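Local coordinates for putative phosphosugar isomerase (Silicibacter pomeroyi DSS-3, PDB 3FJ1), which is of unknown function but, as a protein with two SIS domains, probably binds phosphosugars or related carbohydrate derivatives and may act as an isomerase or aminotransferase, at residues Gly289-Arg293 against Ala294-Glu298. Residues are numbered along the deposited sequence; the frame is centred on the assembly and turned at random.
Sequences GRVTR and ARVLE
Val291 packs against both Ala294 and Val296, CG2 reaching both residues and CG1 lying against Ala294. Val291 CG2 meets Val296 CG2 at 3.6 Å, where the two valines cross obliquely. The same Val291 CG2 lies 3.3 Å from Ala294 O, a close van der Waals approach. Val291 CG1 lies 4.0 Å from Ala294 CB, with Val291 CB itself 3.9 Å from that methyl. Val291 chi1 of -71° puts CG1 anti to the carbonyl carbon and CG2 between the backbone N and the carbonyl carbon, where CG2 can meet Val296. At Val296, CG1 is anti to the backbone N (chi1 175°), and CG2 is the branch that reaches back to the loop. Val296 CG2 also comes within 4.2 Å of Gly289 CA. No direct hydrogen bond joins the two segments. A water donates to Ala294 O at 2.6 Å and weakly to Val291 O at 3.5 Å.

The turn is held from outside by Asp275. Its OD1 accepts from the backbone N of Arg293 and of Ala294, and its OD2 from that of Thr292. One carboxylate thus satisfies three successive amides and would fix the course of the bend. Asp275 belongs to helix 267-279, on which Val291 also rests. The loop connects strand 284-286 to strand 295-296, the last in the parallel order of the second SIS domain. Val291 touches Ala286 and Ala294 touches Val284, both of strand 284-286, while Arg295 and Leu297 make the backbone bonds that join the edge strand to strand 284-286.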
loop_
_atom_site.group_PDB
_atom_site.type_symbol
_atom_site.label_atom_id
_atom_site.label_comp_id
_atom_site.label_asym_id
_atom_site.label_seq_id
_atom_site.Cartn_x
_atom_site.Cartn_y
_atom_site.Cartn_z
ATOM N N GLY A 289 5.461 4.661 -26.967
ATOM C CA GLY A 289 5.409 4.333 -28.375
ATOM C C GLY A 289 5.453 2.847 -28.617
ATOM O O GLY A 289 5.210 2.407 -29.737
ATOM N N ARG A 290 5.730 2.074 -27.572
ATOM C CA ARG A 290 5.869 0.620 -27.696
ATOM C C ARG A 290 4.571 -0.163 -27.855
ATOM O O ARG A 290 4.616 -1.316 -28.253
ATOM C CB ARG A 290 6.611 0.045 -26.498
ATOM C CG ARG A 290 7.997 0.565 -26.329
ATOM C CD ARG A 290 8.688 -0.239 -25.287
ATOM N NE ARG A 290 9.115 -1.500 -25.876
ATOM C CZ ARG A 290 10.380 -1.885 -26.038
ATOM N NH1 ARG A 290 11.394 -1.168 -25.556
ATOM N NH2 ARG A 290 10.622 -3.041 -26.626
ATOM N N VAL A 291 3.431 0.433 -27.523
ATOM C CA VAL A 291 2.151 -0.249 -27.700
ATOM C C VAL A 291 1.778 -0.250 -29.185
ATOM O O VAL A 291 1.975 0.752 -29.887
ATOM C CB VAL A 291 0.999 0.386 -26.896
ATOM C CG1 VAL A 291 1.206 0.113 -25.387
ATOM C CG2 VAL A 291 0.870 1.856 -27.197
ATOM N N THR A 292 1.225 -1.375 -29.628
ATOM C CA THR A 292 0.847 -1.583 -31.015
ATOM C C THR A 292 -0.670 -1.726 -31.183
ATOM O O THR A 292 -1.172 -1.609 -32.305
ATOM C CB THR A 292 1.582 -2.817 -31.554
ATOM O OG1 THR A 292 1.024 -4.007 -31.002
ATOM C CG2 THR A 292 3.055 -2.758 -31.143
ATOM N N ARG A 293 -1.387 -1.961 -30.076
ATOM C CA ARG A 293 -2.842 -2.122 -30.048
ATOM C C ARG A 293 -3.449 -0.984 -29.198
ATOM O O ARG A 293 -4.322 -0.248 -29.627
ATOM C CB ARG A 293 -3.156 -3.489 -29.423
ATOM C CG ARG A 293 -4.600 -3.958 -29.508
ATOM C CD ARG A 293 -4.838 -4.842 -30.721
ATOM N NE ARG A 293 -4.281 -6.189 -30.534
ATOM C CZ ARG A 293 -4.343 -7.161 -31.439
ATOM N NH1 ARG A 293 -4.930 -6.947 -32.607
ATOM N NH2 ARG A 293 -3.816 -8.355 -31.179
ATOM N N ALA A 294 -2.981 -0.859 -27.955
ATOM C CA ALA A 294 -3.418 0.230 -27.086
ATOM C C ALA A 294 -3.034 1.556 -27.770
ATOM O O ALA A 294 -2.083 1.592 -28.574
ATOM C CB ALA A 294 -2.746 0.124 -25.678
ATOM N N ARG A 295 -3.781 2.621 -27.495
ATOM C CA ARG A 295 -3.525 3.912 -28.114
ATOM C C ARG A 295 -2.321 4.580 -27.467
ATOM O O ARG A 295 -2.174 4.485 -26.242
ATOM C CB ARG A 295 -4.772 4.807 -28.008
ATOM C CG ARG A 295 -5.980 4.215 -28.735
ATOM C CD ARG A 295 -7.189 5.147 -28.749
ATOM N NE ARG A 295 -6.981 6.389 -29.508
ATOM C CZ ARG A 295 -7.904 7.350 -29.644
ATOM N NH1 ARG A 295 -9.103 7.216 -29.066
ATOM N NH2 ARG A 295 -7.632 8.450 -30.355
ATOM N N VAL A 296 -1.457 5.218 -28.271
ATOM C CA VAL A 296 -0.291 5.936 -27.729
ATOM C C VAL A 296 -0.719 7.295 -27.216
ATOM O O VAL A 296 -1.381 8.057 -27.934
ATOM C CB VAL A 296 0.832 6.132 -28.777
ATOM C CG1 VAL A 296 1.947 6.980 -28.201
ATOM C CG2 VAL A 296 1.320 4.759 -29.278
ATOM N N LEU A 297 -0.384 7.593 -25.957
ATOM C CA LEU A 297 -0.657 8.906 -25.404
ATOM C C LEU A 297 0.561 9.785 -25.578
ATOM O O LEU A 297 1.699 9.358 -25.321
ATOM C CB LEU A 297 -0.975 8.859 -23.912
ATOM C CG LEU A 297 -2.309 8.275 -23.474
ATOM C CD1 LEU A 297 -2.247 7.962 -21.956
ATOM C CD2 LEU A 297 -3.466 9.194 -23.830
ATOM N N GLU A 298 0.304 11.020 -25.966
ATOM C CA GLU A 298 1.344 12.028 -26.109
ATOM C C GLU A 298 2.095 12.169 -24.788
ATOM O O GLU A 298 1.461 12.265 -23.751
ATOM C CB GLU A 298 0.687 13.347 -26.445
ATOM C CG GLU A 298 1.616 14.290 -27.081
ATOM C CD GLU A 298 0.937 15.539 -27.598
ATOM O OE1 GLU A 298 -0.297 15.567 -27.804
ATOM O OE2 GLU A 298 1.688 16.501 -27.795
HETATM O O HOH W 1 -1.090 1.957 -30.925
#